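Local coordinates for protein AxyAgu115A (Amphibacillus xylanus NBRC 15112, PDB 6NPS) that is an alpha-glucuronidase of glycoside hydrolase family 115 that probably removes glucuronic acid side groups from arabinoglucuronoxylan, at residues Lys592-Ala595 against Glu601-Lys604; Glu607-Cys612 against Lys651-Ser656; Asp836-Val841 against Asn870-Glu875. The protein carries 3 engineered substitutions. All blocks are in the same frame, centred on the assembly; numbering follows the deposited sequence. Where two conformers were deposited one is given.

Along the chain from the N terminus, the three contacts come in series: each closes before the next opens, and none nests in or crosses another. Contact 1 closes the short connection between helix 564-596 and helix 601-629. Contact 2 closes a longer excursion of 38 residues, bringing strand 655-657 and the loop before it back onto helix 601-629. The two are neighbours, with centres about 11 Å apart, and Ala-595 CB meets Ser-656 CB at 3.4 Å. Contact 3 closes a 28-residue span, 17 of them in strands, and joins two loops of the C-terminal beta domain; its centre lies about 49 Å from that of contact 1 and about 46 Å from that of contact 2.

Contact 1: Lys592-Ala595 against Glu601-Lys604; sequences KYAA and EANK
Ala-594 and Ala-602 are the residues of 592-595 and 601-604 whose CA atoms come nearest, 5.2 Å apart. The apolar packing is made by three methyl groups. Ala-602 CB is the shared one: it lies 4.0 Å from Ala-594 CB and equally far from Ala-595 CB, so it sits against both consecutive alanines. It also presses on the backbone of helix 564-596, 3.8 Å from Ala-595 N. Such short spacing is possible because each of these side chains ends at CB, and the summed buried surface is correspondingly small, 126 Å².

The arrangement is an antiparallel alpha-alpha hairpin: helix 564-596 ends just beyond Ala-595, a short turn follows, and helix 601-629 runs back beside it. The small residues next to that turn allow the two helix ends to lie this close.

At one border the aliphatic part of an acidic side chain extends the packing. Glu-601 has CG between its backbone N and carbonyl carbon (chi1 75°), which lays that methylene 4.2 Å from Ala-594 CB. Its carboxylate continues beyond the alanines, where OE1 has a weak hydrogen bond to Ser-705. As a polar tie between the helices, Asn-591 donates from ND2 to Ala-602 O, while Ala-595 also packs on Val-654 of the second subunit.

Contact 2: Glu607-Cys612 against Lys651-Ser656; sequences EQVKAC and KNPVLS
The NZ atom of Lys-610, whose CE packs on Leu-655, has several oxygens round it in the conformer described. Its firmer bond is to Glu-607 OE2, a salt bridge of 2.9 Å that reaches the syn side of the carboxylate, 27° out of its plane; the bonds to Glu-607 OE1 and Tyr-657 OH are both weak. Lys-610 was deposited in two conformers, so this arrangement need not hold in the other. The two charged residues are three positions apart along the helix, about one turn.

The bend at chi3 (-47°) carries the lysine chain across Leu-655 at about a right angle, with CE 3.9 Å from CD1 of that leucine. The apolar contact proper centres on Val-609. Its CG1 stands anti to the backbone N (chi1 173°) and meets both partners: Leu-655 CD2 at 3.6 Å, and the Pro-653 ring through CB at 3.8 Å. Val-609 and Leu-655 lie alongside one another pointing in opposing senses, so that Leu-655 CD2 also comes within 3.7 Å of Val-609 CB. The leucine thus divides its two methyls, CD2 to the valine and, in this conformer, CD1 to the lysine chain.

Val-609 also packs on Leu-587 and Pro-653 on Asn-588, both of helix 564-596, so the returning chain is held against the two-helix hairpin. Leu-655 belongs to strand 655-657, which pairs antiparallel with a strand of the second subunit and continues the sheet across the dimer interface.

Contact 3: Asp836-Val841 against Asn870-Glu875; sequences DTHYQV and NPVTRE
His-838 and Thr-873 make the closest approach of 836-841 to 870-875, with Val-872 beside them, and these three residues account for the whole 79 Å² buried between the segments. The histidine contributes more than half of it. Its imidazole is met by two methyl groups coming from the opposite direction: CE1 lies 3.7 Å from Thr-873 CG2 and 4.1 Å from Val-872 CG2. NE2 is only slightly farther, 4.1 Å from Thr-873 CG2. Both methyls approach the ring at a slant. They are themselves 3.8 Å apart, Thr-873 CG2 to Val-872 CG2, and so present a small apolar patch to the CE1-NE2 side of the ring.

Both segments are irregular loops of the GH115 C-terminal domain, a beta-rich unit assigned to the galactose-binding-like clan. One follows strand 828-833 and the other strand 858-866, so the contact joins two inter-strand connections by side-chain packing.

Thr-873 does two jobs. With OG1 between its backbone N and carbonyl carbon (chi1 79°), the hydroxyl accepts from Glu-875 N at 3.2 Å, with an N-H...O angle of 153°. This is an ST turn, and it is consistent with a held chi1, the rotation that sends CG2 toward the histidine. With a serine here the turn-forming hydroxyl stays but CG2 goes, and the imidazole would probably lose its nearest partner in 870-875 and be freer to turn.

On the other loop, His-838 also packs on Pro-937. Val-872 shares a backbone hydrogen bond with Leu-393, linking 870-875 to the part of the chain that carries the family's TIM barrel.

Contact 1: Lys592-Ala595 against Glu601-Lys604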
loop_
_atom_site.group_PDB
_atom_site.type_symbol
_atom_site.label_atom_id
_atom_site.label_comp_id
_atom_site.label_asym_id
_atom_site.label_seq_id
_atom_site.Cartn_x
_atom_site.Cartn_y
_atom_site.Cartn_z
ATOM N N LYS A 592 0.418 -11.003 -1.747
ATOM C CA LYS A 592 0.051 -9.732 -1.142
ATOM C C LYS A 592 -1.458 -9.618 -0.950
ATOM O O LYS A 592 -1.919 -9.110 0.070
ATOM C CB LYS A 592 0.556 -8.605 -2.032
ATOM C CG LYS A 592 0.268 -7.190 -1.568
ATOM C CD LYS A 592 0.939 -6.197 -2.550
ATOM C CE LYS A 592 0.620 -4.737 -2.248
ATOM N NZ LYS A 592 -0.458 -4.216 -3.129
ATOM N N TYR A 593 -2.238 -10.017 -1.956
ATOM C CA TYR A 593 -3.693 -9.875 -1.888
ATOM C C TYR A 593 -4.279 -10.788 -0.809
ATOM O O TYR A 593 -5.169 -10.383 -0.045
ATOM C CB TYR A 593 -4.293 -10.196 -3.267
ATOM C CG TYR A 593 -5.810 -10.190 -3.337
ATOM C CD1 TYR A 593 -6.512 -9.035 -3.689
ATOM C CD2 TYR A 593 -6.540 -11.332 -3.040
ATOM C CE1 TYR A 593 -7.917 -9.033 -3.776
ATOM C CE2 TYR A 593 -7.947 -11.340 -3.104
ATOM C CZ TYR A 593 -8.622 -10.178 -3.471
ATOM O OH TYR A 593 -10.003 -10.178 -3.531
ATOM N N ALA A 594 -3.814 -12.036 -0.754
ATOM C CA ALA A 594 -4.295 -12.951 0.279
ATOM C C ALA A 594 -3.884 -12.479 1.664
ATOM O O ALA A 594 -4.641 -12.636 2.644
ATOM C CB ALA A 594 -3.749 -14.352 0.020
ATOM N N ALA A 595 -2.723 -11.852 1.775
ATOM C CA ALA A 595 -2.261 -11.436 3.100
ATOM C C ALA A 595 -3.080 -10.272 3.661
ATOM O O ALA A 595 -3.324 -10.222 4.868
ATOM C CB ALA A 595 -0.784 -11.059 3.066
ATOM N N GLU A 601 -3.297 -19.082 3.477
ATOM C CA GLU A 601 -2.695 -19.500 2.211
ATOM C C GLU A 601 -1.700 -18.486 1.666
ATOM O O GLU A 601 -0.883 -18.844 0.806
ATOM C CB GLU A 601 -3.781 -19.755 1.172
ATOM C CG GLU A 601 -4.405 -18.495 0.598
ATOM C CD GLU A 601 -5.605 -18.782 -0.315
ATOM O OE1 GLU A 601 -6.630 -19.319 0.184
ATOM O OE2 GLU A 601 -5.516 -18.466 -1.531
ATOM N N ALA A 602 -1.715 -17.242 2.157
ATOM C CA ALA A 602 -0.643 -16.307 1.802
ATOM C C ALA A 602 0.742 -16.876 2.079
ATOM O O ALA A 602 1.690 -16.623 1.329
ATOM C CB ALA A 602 -0.813 -15.004 2.584
ATOM N N ASN A 603 0.896 -17.616 3.164
ATOM C CA ASN A 603 2.236 -17.984 3.604
ATOM C C ASN A 603 2.892 -18.952 2.622
ATOM O O ASN A 603 4.083 -18.817 2.288
ATOM C CB ASN A 603 2.158 -18.530 5.033
ATOM C CG ASN A 603 1.762 -17.439 6.035
ATOM O OD1 ASN A 603 1.743 -16.254 5.693
ATOM N ND2 ASN A 603 1.413 -17.831 7.248
ATOM N N LYS A 604 2.114 -19.886 2.085
ATOM C CA LYS A 604 2.630 -20.780 1.057
ATOM C C LYS A 604 2.956 -20.037 -0.234
ATOM O O LYS A 604 3.901 -20.404 -0.936
ATOM C CB LYS A 604 1.610 -21.888 0.782
ATOM C CG LYS A 604 2.223 -23.270 0.890
ATOM C CD LYS A 604 2.539 -23.631 2.346
ATOM C CE LYS A 604 1.264 -23.947 3.129
ATOM N NZ LYS A 604 1.427 -23.946 4.622
#

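Contact 2: Glu607-Cys612 against Lys651-Ser656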
loop_
_atom_site.group_PDB
_atom_site.type_symbol
_atom_site.label_atom_id
_atom_site.label_comp_id
_atom_site.label_asym_id
_atom_site.label_seq_id
_atom_site.Cartn_x
_atom_site.Cartn_y
_atom_site.Cartn_z
ATOM N N GLU A 607 6.458 -18.480 0.058
ATOM C CA GLU A 607 7.519 -19.453 -0.173
ATOM C C GLU A 607 7.679 -19.743 -1.662
ATOM O O GLU A 607 8.805 -19.930 -2.135
ATOM C CB GLU A 607 7.241 -20.742 0.604
ATOM C CG GLU A 607 7.169 -20.515 2.112
ATOM C CD GLU A 607 8.468 -19.981 2.734
ATOM O OE1 GLU A 607 8.378 -19.202 3.706
ATOM O OE2 GLU A 607 9.575 -20.338 2.272
ATOM N N GLN A 608 6.581 -19.738 -2.419
ATOM C CA GLN A 608 6.686 -19.941 -3.867
ATOM C C GLN A 608 7.385 -18.759 -4.550
ATOM O O GLN A 608 8.165 -18.957 -5.489
ATOM C CB GLN A 608 5.296 -20.197 -4.454
ATOM C CG GLN A 608 4.805 -21.586 -4.057
ATOM C CD GLN A 608 3.370 -21.841 -4.455
ATOM O OE1 GLN A 608 2.613 -20.915 -4.717
ATOM N NE2 GLN A 608 2.984 -23.118 -4.496
ATOM N N VAL A 609 7.139 -17.529 -4.081
ATOM C CA VAL A 609 7.834 -16.369 -4.634
ATOM C C VAL A 609 9.326 -16.491 -4.391
ATOM O O VAL A 609 10.142 -16.313 -5.305
ATOM C CB VAL A 609 7.254 -15.073 -4.041
ATOM C CG1 VAL A 609 8.104 -13.839 -4.495
ATOM C CG2 VAL A 609 5.773 -14.901 -4.436
ATOM N N LYS A 610 9.692 -16.841 -3.160
ATOM C CA LYS A 610 11.085 -17.024 -2.773
ATOM C C LYS A 610 11.778 -18.061 -3.650
ATOM O O LYS A 610 12.941 -17.885 -4.062
ATOM C CB LYS A 610 11.130 -17.450 -1.297
ATOM C CG LYS A 610 12.251 -16.918 -0.465
ATOM C CD LYS A 610 12.297 -17.564 0.957
ATOM C CE LYS A 610 10.939 -17.601 1.626
ATOM N NZ LYS A 610 11.043 -17.997 3.100
ATOM N N ALA A 611 11.083 -19.164 -3.946
ATOM C CA ALA A 611 11.701 -20.211 -4.773
ATOM C C ALA A 611 11.925 -19.749 -6.210
ATOM O O ALA A 611 12.898 -20.169 -6.850
ATOM C CB ALA A 611 10.838 -21.472 -4.772
ATOM N N CYS A 612 11.001 -18.945 -6.757
ATOM C CA CYS A 612 11.214 -18.344 -8.080
ATOM C C CYS A 612 12.448 -17.467 -8.095
ATOM O O CYS A 612 13.235 -17.468 -9.069
ATOM C CB CYS A 612 9.994 -17.511 -8.493
ATOM S SG CYS A 612 8.600 -18.536 -8.970
ATOM N N LYS A 651 14.448 -3.307 -6.677
ATOM C CA LYS A 651 14.044 -3.996 -5.455
ATOM C C LYS A 651 13.363 -5.321 -5.758
ATOM O O LYS A 651 12.577 -5.450 -6.706
ATOM C CB LYS A 651 13.117 -3.122 -4.601
ATOM C CG LYS A 651 13.860 -1.922 -3.979
ATOM C CD LYS A 651 12.903 -0.964 -3.295
ATOM C CE LYS A 651 13.672 0.268 -2.766
ATOM N NZ LYS A 651 14.149 1.169 -3.861
ATOM N N ASN A 652 13.658 -6.297 -4.905
ATOM C CA ASN A 652 13.053 -7.618 -4.992
ATOM C C ASN A 652 11.590 -7.600 -4.522
ATOM O O ASN A 652 11.143 -6.642 -3.873
ATOM C CB ASN A 652 13.876 -8.587 -4.144
ATOM C CG ASN A 652 15.083 -9.103 -4.885
ATOM O OD1 ASN A 652 15.072 -9.157 -6.110
ATOM N ND2 ASN A 652 16.128 -9.476 -4.158
ATOM N N PRO A 653 10.828 -8.655 -4.827
ATOM C CA PRO A 653 9.470 -8.783 -4.251
ATOM C C PRO A 653 9.526 -8.745 -2.737
ATOM O O PRO A 653 10.440 -9.298 -2.117
ATOM C CB PRO A 653 8.995 -10.162 -4.736
ATOM C CG PRO A 653 9.877 -10.487 -5.906
ATOM C CD PRO A 653 11.184 -9.789 -5.709
ATOM N N VAL A 654 8.552 -8.071 -2.139
ATOM C CA VAL A 654 8.409 -8.067 -0.694
ATOM C C VAL A 654 7.388 -9.152 -0.341
ATOM O O VAL A 654 6.292 -9.189 -0.918
ATOM C CB VAL A 654 7.946 -6.695 -0.184
ATOM C CG1 VAL A 654 7.692 -6.750 1.353
ATOM C CG2 VAL A 654 8.989 -5.609 -0.516
ATOM N N LEU A 655 7.741 -10.047 0.574
ATOM C CA LEU A 655 6.855 -11.170 0.902
ATOM C C LEU A 655 5.967 -10.772 2.065
ATOM O O LEU A 655 6.446 -10.175 3.035
ATOM C CB LEU A 655 7.649 -12.405 1.322
ATOM C CG LEU A 655 8.766 -12.819 0.371
ATOM C CD1 LEU A 655 9.466 -14.010 0.963
ATOM C CD2 LEU A 655 8.148 -13.157 -0.963
ATOM N N SER A 656 4.689 -11.148 2.003
ATOM C CA SER A 656 3.771 -10.866 3.100
ATOM C C SER A 656 3.471 -12.182 3.795
ATOM O O SER A 656 3.176 -13.170 3.120
ATOM C CB SER A 656 2.471 -10.256 2.594
ATOM O OG SER A 656 2.678 -8.972 2.017
#

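Contact 3: Asp836-Val841 against Asn870-Glu875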
loop_
_atom_site.group_PDB
_atom_site.type_symbol
_atom_site.label_atom_id
_atom_site.label_comp_id
_atom_site.label_asym_id
_atom_site.label_seq_id
_atom_site.Cartn_x
_atom_site.Cartn_y
_atom_site.Cartn_z
ATOM N N ASP A 836 -0.194 2.568 -45.993
ATOM C CA ASP A 836 0.319 3.914 -46.186
ATOM C C ASP A 836 -0.720 4.892 -46.710
ATOM O O ASP A 836 -0.392 6.070 -46.910
ATOM C CB ASP A 836 1.520 3.895 -47.136
ATOM C CG ASP A 836 1.203 3.255 -48.496
ATOM O OD1 ASP A 836 0.470 2.239 -48.555
ATOM O OD2 ASP A 836 1.721 3.762 -49.514
ATOM N N THR A 837 -1.955 4.449 -46.951
ATOM C CA THR A 837 -2.987 5.351 -47.440
ATOM C C THR A 837 -3.639 6.079 -46.279
ATOM O O THR A 837 -3.956 5.468 -45.256
ATOM C CB THR A 837 -4.084 4.589 -48.189
ATOM O OG1 THR A 837 -3.496 3.689 -49.139
ATOM C CG2 THR A 837 -5.050 5.567 -48.868
ATOM N N HIS A 838 -3.899 7.371 -46.473
ATOM C CA HIS A 838 -4.795 8.134 -45.610
ATOM C C HIS A 838 -6.192 8.016 -46.217
ATOM O O HIS A 838 -6.498 8.647 -47.237
ATOM C CB HIS A 838 -4.324 9.583 -45.486
ATOM C CG HIS A 838 -2.974 9.725 -44.837
ATOM N ND1 HIS A 838 -2.803 10.216 -43.556
ATOM C CD2 HIS A 838 -1.731 9.422 -45.287
ATOM C CE1 HIS A 838 -1.516 10.213 -43.250
ATOM N NE2 HIS A 838 -0.843 9.738 -44.284
ATOM N N TYR A 839 -7.041 7.197 -45.593
ATOM C CA TYR A 839 -8.369 6.920 -46.110
ATOM C C TYR A 839 -9.323 8.056 -45.765
ATOM O O TYR A 839 -9.136 8.760 -44.773
ATOM C CB TYR A 839 -8.883 5.598 -45.506
ATOM C CG TYR A 839 -8.071 4.403 -45.937
ATOM C CD1 TYR A 839 -7.161 3.793 -45.076
ATOM C CD2 TYR A 839 -8.214 3.881 -47.231
ATOM C CE1 TYR A 839 -6.412 2.691 -45.484
ATOM C CE2 TYR A 839 -7.482 2.809 -47.655
ATOM C CZ TYR A 839 -6.586 2.206 -46.790
ATOM O OH TYR A 839 -5.856 1.120 -47.250
ATOM N N GLN A 840 -10.371 8.214 -46.569
ATOM C CA GLN A 840 -11.426 9.186 -46.301
ATOM C C GLN A 840 -12.765 8.474 -46.226
ATOM O O GLN A 840 -13.121 7.731 -47.142
ATOM C CB GLN A 840 -11.446 10.260 -47.387
ATOM C CG GLN A 840 -10.173 11.061 -47.409
ATOM C CD GLN A 840 -10.430 12.540 -47.561
ATOM O OE1 GLN A 840 -9.817 13.201 -48.402
ATOM N NE2 GLN A 840 -11.343 13.074 -46.747
ATOM N N VAL A 841 -13.507 8.707 -45.139
ATOM C CA VAL A 841 -14.816 8.085 -44.985
ATOM C C VAL A 841 -15.720 8.496 -46.132
ATOM O O VAL A 841 -15.751 9.660 -46.562
ATOM C CB VAL A 841 -15.444 8.422 -43.621
ATOM C CG1 VAL A 841 -16.869 7.883 -43.551
ATOM C CG2 VAL A 841 -14.589 7.863 -42.438
ATOM N N ASN A 870 2.599 5.493 -33.087
ATOM C CA ASN A 870 2.780 6.926 -33.124
ATOM C C ASN A 870 2.295 7.478 -34.458
ATOM O O ASN A 870 2.331 6.767 -35.465
ATOM C CB ASN A 870 4.265 7.248 -32.920
ATOM C CG ASN A 870 4.769 6.729 -31.603
ATOM O OD1 ASN A 870 4.216 7.086 -30.563
ATOM N ND2 ASN A 870 5.797 5.877 -31.618
ATOM N N PRO A 871 1.822 8.730 -34.513
ATOM C CA PRO A 871 1.395 9.294 -35.798
ATOM C C PRO A 871 2.508 9.212 -36.834
ATOM O O PRO A 871 3.692 9.418 -36.526
ATOM C CB PRO A 871 1.072 10.762 -35.464
ATOM C CG PRO A 871 0.922 10.827 -33.982
ATOM C CD PRO A 871 1.758 9.720 -33.418
ATOM N N VAL A 872 2.115 8.946 -38.091
ATOM C CA VAL A 872 3.098 8.791 -39.176
ATOM C C VAL A 872 3.486 10.102 -39.840
ATOM O O VAL A 872 4.425 10.116 -40.660
ATOM C CB VAL A 872 2.596 7.837 -40.285
ATOM C CG1 VAL A 872 2.284 6.507 -39.696
ATOM C CG2 VAL A 872 1.353 8.435 -41.001
ATOM N N THR A 873 2.806 11.205 -39.530
ATOM C CA THR A 873 3.187 12.498 -40.095
ATOM C C THR A 873 3.584 13.468 -38.981
ATOM O O THR A 873 3.316 13.247 -37.798
ATOM C CB THR A 873 2.071 13.144 -40.933
ATOM O OG1 THR A 873 1.116 13.759 -40.057
ATOM C CG2 THR A 873 1.384 12.144 -41.882
ATOM N N ARG A 874 4.211 14.573 -39.383
ATOM C CA ARG A 874 4.663 15.542 -38.393
ATOM C C ARG A 874 3.510 16.281 -37.732
ATOM O O ARG A 874 3.747 17.014 -36.763
ATOM C CB ARG A 874 5.635 16.536 -39.028
ATOM C CG ARG A 874 5.015 17.413 -40.104
ATOM C CD ARG A 874 6.083 18.192 -40.856
ATOM N NE ARG A 874 5.857 19.638 -40.828
ATOM C CZ ARG A 874 6.182 20.429 -39.811
ATOM N NH1 ARG A 874 6.742 19.916 -38.724
ATOM N NH2 ARG A 874 5.939 21.730 -39.879
ATOM N N GLU A 875 2.274 16.077 -38.202
ATOM C CA GLU A 875 1.099 16.719 -37.622
ATOM C C GLU A 875 0.628 16.060 -36.327
ATOM O O GLU A 875 -0.215 16.636 -35.626
ATOM C CB GLU A 875 -0.036 16.745 -38.656
ATOM C CG GLU A 875 0.095 17.895 -39.670
ATOM C CD GLU A 875 0.595 17.445 -41.048
ATOM O OE1 GLU A 875 -0.110 17.697 -42.052
ATOM O OE2 GLU A 875 1.691 16.845 -41.131
#